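Local coordinates for tryptophan halogenase (Shewanella frigidimarina, PDB 2PYX), which probably acts as an FAD-dependent monooxygenase of the tryptophan halogenase family, whose members use flavin chemistry to halogenate aromatic substrates, at residues S65-L70 and N166-H171; I75-F80 and T159-F164; A86-G91 and A153-V158. One frame throughout, in Å; residues are numbered along the deposited sequence.

The three contacts lie side by side, with centres about 9 to 10 Å apart, and contacts 2 and 3 are nested inside the chain loop closed by contact 1. Contacts 1 and 3 are buried and reach one sheet through its antiparallel neighbours, strands 169-172 and 87-95. Contact 2 lies farther from the centre of the chain and is only partly buried; its loop, 159-164, follows directly on segment 153-158 of contact 3. Chemistry changes with place: contact 1 mixes aromatic packing with weak arginine bonds, contact 2 relies on a set of firm hydrogen bonds, and contact 3 is mainly apolar, with one bridging water. E77 of contact 2 joins all three, meeting Y168, Y170 and K155.

Contact 1 of 3, residues S65-L70 and N166-H171; sequences SMRSTL and NNYGYH
R67 reaches from helix 65-70 across the ring of Y168, and its neighbours M66 and L70 close on Y170. The helix and strand 169-171 run nearly perpendicular, at 92°, so the helix meets the strand over a short length. The tight part is apolar. L70 CD1 lies 3.8 Å from Y170 CE2, and M66, a selenomethionine here, brings CG to the edge of the same ring, 4.0 Å from CD2. R67 contributes its aliphatic stem: CD sits over one face of Y168, 3.6 Å from the ring centroid, a CH-pi contact that suits a long chain ending in charge.

Toward the partly exposed side the grip slackens. A bend at chi3 (-65°) turns the guanidinium out of the line of its stem. There NE gives a weak bond, 3.1 Å, to Y168 O at the guanidinium's edge, and NH2 a weak one, 2.8 Å, to N167 OD1; R67 NH1 is bonded to Y162 O. With an alanine at R67, N167 OD1 and the carbonyls of Y168 and Y162 would probably each lose a donor, and the Y168 face its CH-pi partner.

Both tyrosine hydroxyls are hydrogen-bonded to E77. Elsewhere around the helix, M66 and T69 touch I21 of helix 16-31, M66 and L70 meet F177 of helix 174-187, and strand 169-172 pairs with strand 87-95.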
loop_
_atom_site.group_PDB
_atom_site.type_symbol
_atom_site.label_atom_id
_atom_site.label_comp_id
_atom_site.label_asym_id
_atom_site.label_seq_id
_atom_site.Cartn_x
_atom_site.Cartn_y
_atom_site.Cartn_z
ATOM N N SER A 65 -5.302 -4.309 5.432
ATOM C CA SER A 65 -4.392 -4.872 6.422
ATOM C C SER A 65 -4.122 -3.912 7.583
ATOM O O SER A 65 -3.894 -4.355 8.724
ATOM C CB SER A 65 -3.084 -5.240 5.738
ATOM O OG SER A 65 -2.591 -4.143 4.982
HETATM N N MSE A 66 -4.205 -2.604 7.324
HETATM C CA MSE A 66 -3.862 -1.622 8.334
HETATM C C MSE A 66 -4.832 -1.690 9.504
HETATM O O MSE A 66 -4.455 -1.401 10.637
HETATM C CB MSE A 66 -3.842 -0.227 7.749
HETATM C CG MSE A 66 -3.271 0.821 8.691
HETATM SE SE MSE A 66 -1.465 0.477 9.374
HETATM C CE MSE A 66 -0.497 0.910 7.770
ATOM N N ARG A 67 -6.071 -2.094 9.243
ATOM C CA ARG A 67 -7.007 -2.305 10.366
ATOM C C ARG A 67 -6.458 -3.333 11.354
ATOM O O ARG A 67 -6.505 -3.129 12.592
ATOM C CB ARG A 67 -8.393 -2.730 9.863
ATOM C CG ARG A 67 -9.126 -1.723 8.995
ATOM C CD ARG A 67 -10.530 -2.205 8.563
ATOM N NE ARG A 67 -10.424 -3.370 7.704
ATOM C CZ ARG A 67 -10.495 -4.635 8.107
ATOM N NH1 ARG A 67 -10.767 -4.922 9.363
ATOM N NH2 ARG A 67 -10.318 -5.612 7.232
ATOM N N SER A 68 -5.899 -4.413 10.801
ATOM C CA SER A 68 -5.314 -5.474 11.618
ATOM C C SER A 68 -4.039 -5.022 12.313
ATOM O O SER A 68 -3.859 -5.288 13.479
ATOM C CB SER A 68 -5.065 -6.734 10.798
ATOM O OG SER A 68 -4.412 -7.704 11.588
ATOM N N THR A 69 -3.169 -4.329 11.578
ATOM C CA THR A 69 -1.949 -3.801 12.184
ATOM C C THR A 69 -2.261 -2.899 13.372
ATOM O O THR A 69 -1.657 -3.025 14.443
ATOM C CB THR A 69 -1.158 -3.064 11.109
ATOM O OG1 THR A 69 -0.743 -4.000 10.142
ATOM C CG2 THR A 69 0.059 -2.390 11.647
ATOM N N LEU A 70 -3.188 -1.968 13.177
ATOM C CA LEU A 70 -3.557 -1.041 14.266
ATOM C C LEU A 70 -4.123 -1.806 15.469
ATOM O O LEU A 70 -3.780 -1.569 16.623
ATOM C CB LEU A 70 -4.597 -0.041 13.754
ATOM C CG LEU A 70 -4.071 1.039 12.809
ATOM C CD1 LEU A 70 -5.252 1.775 12.184
ATOM C CD2 LEU A 70 -3.111 2.002 13.492
ATOM N N ASN A 166 -18.335 -2.903 4.288
ATOM C CA ASN A 166 -17.487 -3.245 3.141
ATOM C C ASN A 166 -16.025 -2.991 3.543
ATOM O O ASN A 166 -15.754 -2.056 4.283
ATOM C CB ASN A 166 -17.812 -2.411 1.909
ATOM C CG ASN A 166 -18.973 -2.958 1.117
ATOM O OD1 ASN A 166 -19.055 -4.150 0.859
ATOM N ND2 ASN A 166 -19.840 -2.069 0.664
ATOM N N ASN A 167 -15.103 -3.824 3.078
ATOM C CA ASN A 167 -13.703 -3.744 3.544
ATOM C C ASN A 167 -13.085 -2.404 3.191
ATOM O O ASN A 167 -13.370 -1.823 2.132
ATOM C CB ASN A 167 -12.849 -4.878 2.954
ATOM C CG ASN A 167 -11.638 -5.252 3.822
ATOM O OD1 ASN A 167 -11.418 -4.666 4.875
ATOM N ND2 ASN A 167 -10.888 -6.261 3.394
ATOM N N TYR A 168 -12.219 -1.943 4.075
ATOM C CA TYR A 168 -11.627 -0.633 3.952
ATOM C C TYR A 168 -10.245 -0.579 4.549
ATOM O O TYR A 168 -9.906 -1.354 5.435
ATOM C CB TYR A 168 -12.503 0.447 4.597
ATOM C CG TYR A 168 -12.603 0.424 6.103
ATOM C CD1 TYR A 168 -13.578 -0.350 6.751
ATOM C CD2 TYR A 168 -11.768 1.194 6.899
ATOM C CE1 TYR A 168 -13.680 -0.368 8.117
ATOM C CE2 TYR A 168 -11.867 1.183 8.265
ATOM C CZ TYR A 168 -12.812 0.387 8.888
ATOM O OH TYR A 168 -12.912 0.395 10.273
ATOM N N GLY A 169 -9.443 0.322 3.977
ATOM C CA GLY A 169 -8.236 0.849 4.615
ATOM C C GLY A 169 -8.423 2.344 4.847
ATOM O O GLY A 169 -9.545 2.835 4.996
ATOM N N TYR A 170 -7.319 3.077 4.834
ATOM C CA TYR A 170 -7.336 4.489 5.171
ATOM C C TYR A 170 -6.555 5.379 4.202
ATOM O O TYR A 170 -5.639 4.940 3.519
ATOM C CB TYR A 170 -6.765 4.719 6.573
ATOM C CG TYR A 170 -7.404 3.862 7.658
ATOM C CD1 TYR A 170 -8.583 4.260 8.280
ATOM C CD2 TYR A 170 -6.792 2.686 8.064
ATOM C CE1 TYR A 170 -9.149 3.489 9.287
ATOM C CE2 TYR A 170 -7.351 1.893 9.043
ATOM C CZ TYR A 170 -8.529 2.308 9.656
ATOM O OH TYR A 170 -9.070 1.531 10.657
ATOM N N HIS A 171 -6.937 6.652 4.202
ATOM C CA HIS A 171 -6.051 7.751 3.822
ATOM C C HIS A 171 -5.625 8.419 5.129
ATOM O O HIS A 171 -6.471 8.628 6.008
ATOM C CB HIS A 171 -6.795 8.766 2.963
ATOM C CG HIS A 171 -7.278 8.228 1.656
ATOM N ND1 HIS A 171 -8.574 8.400 1.210
ATOM C CD2 HIS A 171 -6.628 7.554 0.676
ATOM C CE1 HIS A 171 -8.699 7.831 0.023
ATOM N NE2 HIS A 171 -7.534 7.311 -0.324
#

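Contact 2 of 3, residues I75-F80 and T159-F164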
loop_
_atom_site.group_PDB
_atom_site.type_symbol
_atom_site.label_atom_id
_atom_site.label_comp_id
_atom_site.label_asym_id
_atom_site.label_seq_id
_atom_site.Cartn_x
_atom_site.Cartn_y
_atom_site.Cartn_z
ATOM N N ILE A 75 -3.937 0.182 19.061
ATOM C CA ILE A 75 -4.436 1.534 18.815
ATOM C C ILE A 75 -5.958 1.502 18.665
ATOM O O ILE A 75 -6.533 0.623 17.993
ATOM C CB ILE A 75 -3.791 2.151 17.530
ATOM C CG1 ILE A 75 -2.262 2.154 17.619
ATOM C CG2 ILE A 75 -4.320 3.563 17.290
ATOM C CD1 ILE A 75 -1.699 2.812 18.773
ATOM N N ASP A 76 -6.606 2.446 19.346
ATOM C CA ASP A 76 -8.046 2.642 19.262
ATOM C C ASP A 76 -8.366 3.355 17.932
ATOM O O ASP A 76 -7.707 4.324 17.566
ATOM C CB ASP A 76 -8.471 3.462 20.486
ATOM C CG ASP A 76 -9.934 3.838 20.480
ATOM O OD1 ASP A 76 -10.343 4.703 19.664
ATOM O OD2 ASP A 76 -10.672 3.301 21.340
ATOM N N GLU A 77 -9.379 2.874 17.208
ATOM C CA GLU A 77 -9.667 3.408 15.888
ATOM C C GLU A 77 -10.069 4.860 15.952
ATOM O O GLU A 77 -9.744 5.656 15.064
ATOM C CB GLU A 77 -10.749 2.619 15.146
ATOM C CG GLU A 77 -10.732 2.985 13.648
ATOM C CD GLU A 77 -11.723 2.208 12.786
ATOM O OE1 GLU A 77 -12.749 1.708 13.299
ATOM O OE2 GLU A 77 -11.486 2.064 11.552
ATOM N N ASN A 78 -10.837 5.226 16.983
ATOM C CA ASN A 78 -11.231 6.634 17.094
ATOM C C ASN A 78 -10.008 7.531 17.306
ATOM O O ASN A 78 -9.881 8.584 16.668
ATOM C CB ASN A 78 -12.266 6.836 18.204
ATOM C CG ASN A 78 -13.509 5.997 17.990
ATOM O OD1 ASN A 78 -14.039 5.927 16.877
ATOM N ND2 ASN A 78 -14.002 5.369 19.069
ATOM N N ASP A 79 -9.120 7.112 18.200
ATOM C CA ASP A 79 -7.879 7.836 18.456
ATOM C C ASP A 79 -7.071 7.987 17.156
ATOM O O ASP A 79 -6.581 9.049 16.837
ATOM C CB ASP A 79 -7.015 7.081 19.484
ATOM C CG ASP A 79 -7.567 7.128 20.897
ATOM O OD1 ASP A 79 -8.487 7.913 21.199
ATOM O OD2 ASP A 79 -7.035 6.375 21.737
ATOM N N PHE A 80 -6.919 6.890 16.415
ATOM C CA PHE A 80 -6.206 6.922 15.140
ATOM C C PHE A 80 -6.803 7.937 14.162
ATOM O O PHE A 80 -6.108 8.787 13.583
ATOM C CB PHE A 80 -6.187 5.504 14.522
ATOM C CG PHE A 80 -5.695 5.474 13.100
ATOM C CD1 PHE A 80 -4.340 5.603 12.811
ATOM C CD2 PHE A 80 -6.584 5.336 12.036
ATOM C CE1 PHE A 80 -3.894 5.621 11.501
ATOM C CE2 PHE A 80 -6.138 5.350 10.739
ATOM C CZ PHE A 80 -4.794 5.483 10.456
ATOM N N THR A 159 -21.235 0.684 13.905
ATOM C CA THR A 159 -20.323 -0.407 13.658
ATOM C C THR A 159 -19.085 -0.344 14.578
ATOM O O THR A 159 -18.535 0.727 14.834
ATOM C CB THR A 159 -19.855 -0.390 12.199
ATOM O OG1 THR A 159 -21.008 -0.347 11.339
ATOM C CG2 THR A 159 -19.046 -1.623 11.868
ATOM N N ALA A 160 -18.651 -1.498 15.058
ATOM C CA ALA A 160 -17.523 -1.598 15.983
ATOM C C ALA A 160 -16.224 -1.131 15.343
ATOM O O ALA A 160 -16.075 -1.198 14.110
ATOM C CB ALA A 160 -17.374 -3.031 16.453
ATOM N N GLN A 161 -15.297 -0.674 16.182
ATOM C CA GLN A 161 -13.946 -0.332 15.707
ATOM C C GLN A 161 -13.385 -1.460 14.872
ATOM O O GLN A 161 -13.412 -2.634 15.279
ATOM C CB GLN A 161 -13.021 -0.076 16.881
ATOM C CG GLN A 161 -13.349 1.183 17.600
ATOM C CD GLN A 161 -12.402 1.484 18.735
ATOM O OE1 GLN A 161 -11.204 1.205 18.665
ATOM N NE2 GLN A 161 -12.950 2.087 19.805
ATOM N N TYR A 162 -12.879 -1.077 13.704
ATOM C CA TYR A 162 -12.148 -1.960 12.778
ATOM C C TYR A 162 -13.054 -2.975 12.048
ATOM O O TYR A 162 -12.599 -3.715 11.180
ATOM C CB TYR A 162 -10.946 -2.622 13.448
ATOM C CG TYR A 162 -9.954 -1.635 13.996
ATOM C CD1 TYR A 162 -9.336 -0.705 13.178
ATOM C CD2 TYR A 162 -9.621 -1.620 15.363
ATOM C CE1 TYR A 162 -8.401 0.179 13.675
ATOM C CE2 TYR A 162 -8.715 -0.720 15.873
ATOM C CZ TYR A 162 -8.115 0.200 15.024
ATOM O OH TYR A 162 -7.208 1.111 15.484
ATOM N N HIS A 163 -14.330 -3.027 12.410
ATOM C CA HIS A 163 -15.307 -3.806 11.665
ATOM C C HIS A 163 -15.887 -3.006 10.530
ATOM O O HIS A 163 -15.702 -1.787 10.459
ATOM C CB HIS A 163 -16.408 -4.345 12.589
ATOM C CG HIS A 163 -15.928 -5.429 13.489
ATOM N ND1 HIS A 163 -16.323 -6.739 13.333
ATOM C CD2 HIS A 163 -15.033 -5.419 14.505
ATOM C CE1 HIS A 163 -15.717 -7.484 14.242
ATOM N NE2 HIS A 163 -14.924 -6.710 14.961
ATOM N N PHE A 164 -16.601 -3.681 9.649
ATOM C CA PHE A 164 -17.017 -3.055 8.424
ATOM C C PHE A 164 -18.244 -3.675 7.819
ATOM O O PHE A 164 -18.549 -4.837 8.093
ATOM C CB PHE A 164 -15.848 -3.051 7.404
ATOM C CG PHE A 164 -15.325 -4.405 7.037
ATOM C CD1 PHE A 164 -15.959 -5.171 6.065
ATOM C CD2 PHE A 164 -14.199 -4.931 7.653
ATOM C CE1 PHE A 164 -15.478 -6.427 5.709
ATOM C CE2 PHE A 164 -13.723 -6.196 7.296
ATOM C CZ PHE A 164 -14.353 -6.929 6.321
#
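E77 and Q161 are the residues of closest backbone approach, CA to CA 5.7 Å, where the start of helix 77-80 meets a type II turn from A160 to H163. Y162 takes the third position of that turn with a positive phi (73°), and D76 is the N-cap, its OD1 accepting from D79 N and, weakly, from N78 N.

The Q161 amide fits this helix start because it offers both an acceptor and a donor. Its OE1 takes E77 N at 2.9 Å with a nearly straight N-H (161°), while NE2 gives to D76 OD2 at 3.0 Å, from above the carboxylate plane. E77 in turn accepts from the turn: CG anti to the backbone N (chi1 -165°) sends the chain past Y162, and OE1 accepts from Y162 N at 2.8 Å. On the way E77 CB lies over one face of the Y162 ring, 3.8 Å from its centroid. The hydroxyl of that ring donates to I75 O, with OH to O 2.6 Å.

These cross bonds tie the turn to the helix start. The buried E77 carboxylate has further polar partners: OE1 also forms a salt bridge with K155 NZ, and OE2 bonds to Y168 and Y170. Such surroundings would probably stabilise its negative charge.

Contact 3 of 3, residues A86-G91 and A153-V158; sequences ASFKQG and APKSIV
P154 sits against F88 and Q90 in the branched mixed sheet of this flavin-dependent halogenase fold: F88 of strand 87-89 and Q90, at the break in strand 87-95, both point toward the loop. Strand 87-89 pairs antiparallel with strand 169-172, and K89, between F88 and Q90, points away from the loop; its side chain belongs to the predicted active site, so the P154 packing backs the strand on the side opposite to that lysine.

The apolar contacts come first. P154 CD lies 3.6 Å from F88 CB, and its CG 3.8 Å from the same atom, the two side chains crossing at about a right angle. F88 has CG anti to the carbonyl carbon (chi1 -54°), which carries its ring on past the proline toward K155, whose CD comes within 4.3 Å of F88 CE1. A large ring suits this buried place, where it also meets Y168 edge-to-face and touches L514 and L515 of helix 511-520. On the Q90 side P154 CB packs 3.7 Å from CD of that glutamine. A rigid proline, which has no N-H to satisfy, serves well here: Q90 NE2 comes close to P154 N without bonding, and gives instead a weak bond to L152 O.

The charged group follows. The K155 aliphatic chain passes the phenylalanine, and beyond it NZ is paired with the E77 carboxylate in a salt bridge and hydrogen-bonded to Y168 OH and A160 O.

Last is the solvent-mediated link. Q90 OE1 is bonded to Q144 NE2 and also accepts from a water, 2.8 Å from OE1 to the water oxygen, which donates its other hydrogen to A153 O at 2.9 Å.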
loop_
_atom_site.group_PDB
_atom_site.type_symbol
_atom_site.label_atom_id
_atom_site.label_comp_id
_atom_site.label_asym_id
_atom_site.label_seq_id
_atom_site.Cartn_x
_atom_site.Cartn_y
_atom_site.Cartn_z
ATOM N N ALA A 86 -7.290 11.099 9.404
ATOM C CA ALA A 86 -7.601 9.968 8.532
ATOM C C ALA A 86 -9.025 10.002 7.974
ATOM O O ALA A 86 -9.942 10.578 8.570
ATOM C CB ALA A 86 -7.398 8.679 9.276
ATOM N N SER A 87 -9.174 9.411 6.792
ATOM C CA SER A 87 -10.479 9.103 6.219
ATOM C C SER A 87 -10.449 7.648 5.734
ATOM O O SER A 87 -9.387 6.994 5.705
ATOM C CB SER A 87 -10.830 10.059 5.073
ATOM O OG SER A 87 -12.176 9.893 4.653
ATOM N N PHE A 88 -11.615 7.114 5.354
ATOM C CA PHE A 88 -11.740 5.728 4.914
ATOM C C PHE A 88 -11.456 5.616 3.450
ATOM O O PHE A 88 -11.998 6.375 2.661
ATOM C CB PHE A 88 -13.153 5.205 5.203
ATOM C CG PHE A 88 -13.551 5.377 6.631
ATOM C CD1 PHE A 88 -13.025 4.560 7.616
ATOM C CD2 PHE A 88 -14.404 6.391 6.995
ATOM C CE1 PHE A 88 -13.384 4.763 8.942
ATOM C CE2 PHE A 88 -14.744 6.599 8.317
ATOM C CZ PHE A 88 -14.235 5.789 9.277
ATOM N N LYS A 89 -10.654 4.614 3.089
ATOM C CA LYS A 89 -10.321 4.330 1.688
ATOM C C LYS A 89 -10.892 2.959 1.322
ATOM O O LYS A 89 -10.583 1.975 1.977
ATOM C CB LYS A 89 -8.804 4.311 1.521
ATOM C CG LYS A 89 -8.320 3.848 0.164
ATOM C CD LYS A 89 -6.812 3.715 0.118
ATOM C CE LYS A 89 -6.377 3.062 -1.164
ATOM N NZ LYS A 89 -4.930 2.706 -1.062
ATOM N N GLN A 90 -11.691 2.886 0.268
ATOM C CA GLN A 90 -12.339 1.653 -0.182
ATOM C C GLN A 90 -11.795 1.056 -1.470
ATOM O O GLN A 90 -12.347 0.085 -1.998
ATOM C CB GLN A 90 -13.855 1.880 -0.290
ATOM C CG GLN A 90 -14.472 2.067 1.073
ATOM C CD GLN A 90 -15.965 2.195 0.985
ATOM O OE1 GLN A 90 -16.673 1.219 0.710
ATOM N NE2 GLN A 90 -16.452 3.413 1.183
ATOM N N GLY A 91 -10.695 1.644 -1.957
ATOM C CA GLY A 91 -9.997 1.170 -3.155
ATOM C C GLY A 91 -9.417 2.331 -3.931
ATOM O O GLY A 91 -9.168 3.400 -3.370
ATOM N N ALA A 153 -19.570 5.754 2.965
ATOM C CA ALA A 153 -18.558 5.172 3.821
ATOM C C ALA A 153 -18.621 3.625 3.789
ATOM O O ALA A 153 -19.538 3.051 3.210
ATOM C CB ALA A 153 -18.735 5.674 5.211
ATOM N N PRO A 154 -17.612 2.947 4.371
ATOM C CA PRO A 154 -17.628 1.474 4.444
ATOM C C PRO A 154 -18.315 0.878 5.676
ATOM O O PRO A 154 -18.345 -0.339 5.842
ATOM C CB PRO A 154 -16.130 1.130 4.549
ATOM C CG PRO A 154 -15.552 2.296 5.246
ATOM C CD PRO A 154 -16.340 3.496 4.873
ATOM N N LYS A 155 -18.822 1.752 6.541
ATOM C CA LYS A 155 -19.411 1.318 7.806
ATOM C C LYS A 155 -20.303 2.435 8.342
ATOM O O LYS A 155 -20.315 3.515 7.807
ATOM C CB LYS A 155 -18.304 0.949 8.822
ATOM C CG LYS A 155 -17.420 2.136 9.237
ATOM C CD LYS A 155 -16.177 1.703 9.988
ATOM C CE LYS A 155 -16.473 1.044 11.324
ATOM N NZ LYS A 155 -15.214 0.593 12.058
ATOM N N SER A 156 -21.042 2.129 9.409
ATOM C CA SER A 156 -21.941 3.072 10.067
ATOM C C SER A 156 -21.356 3.465 11.413
ATOM O O SER A 156 -20.439 2.805 11.903
ATOM C CB SER A 156 -23.293 2.396 10.298
ATOM O OG SER A 156 -23.149 1.273 11.156
ATOM N N ILE A 157 -21.907 4.510 12.030
ATOM C CA ILE A 157 -21.407 4.975 13.345
ATOM C C ILE A 157 -21.616 3.916 14.448
ATOM O O ILE A 157 -20.882 3.886 15.460
ATOM C CB ILE A 157 -22.003 6.371 13.687
ATOM C CG1 ILE A 157 -21.304 7.014 14.889
ATOM C CG2 ILE A 157 -23.537 6.280 13.917
ATOM C CD1 ILE A 157 -19.798 7.033 14.818
ATOM N N VAL A 158 -22.575 3.020 14.229
ATOM C CA VAL A 158 -22.882 1.944 15.179
ATOM C C VAL A 158 -22.012 0.711 14.983
ATOM O O VAL A 158 -22.029 -0.216 15.797
ATOM C CB VAL A 158 -24.396 1.533 15.117
ATOM C CG1 VAL A 158 -25.270 2.740 15.433
ATOM C CG2 VAL A 158 -24.757 0.943 13.769
HETATM O O HOH W 1 -19.351 0.847 1.290
#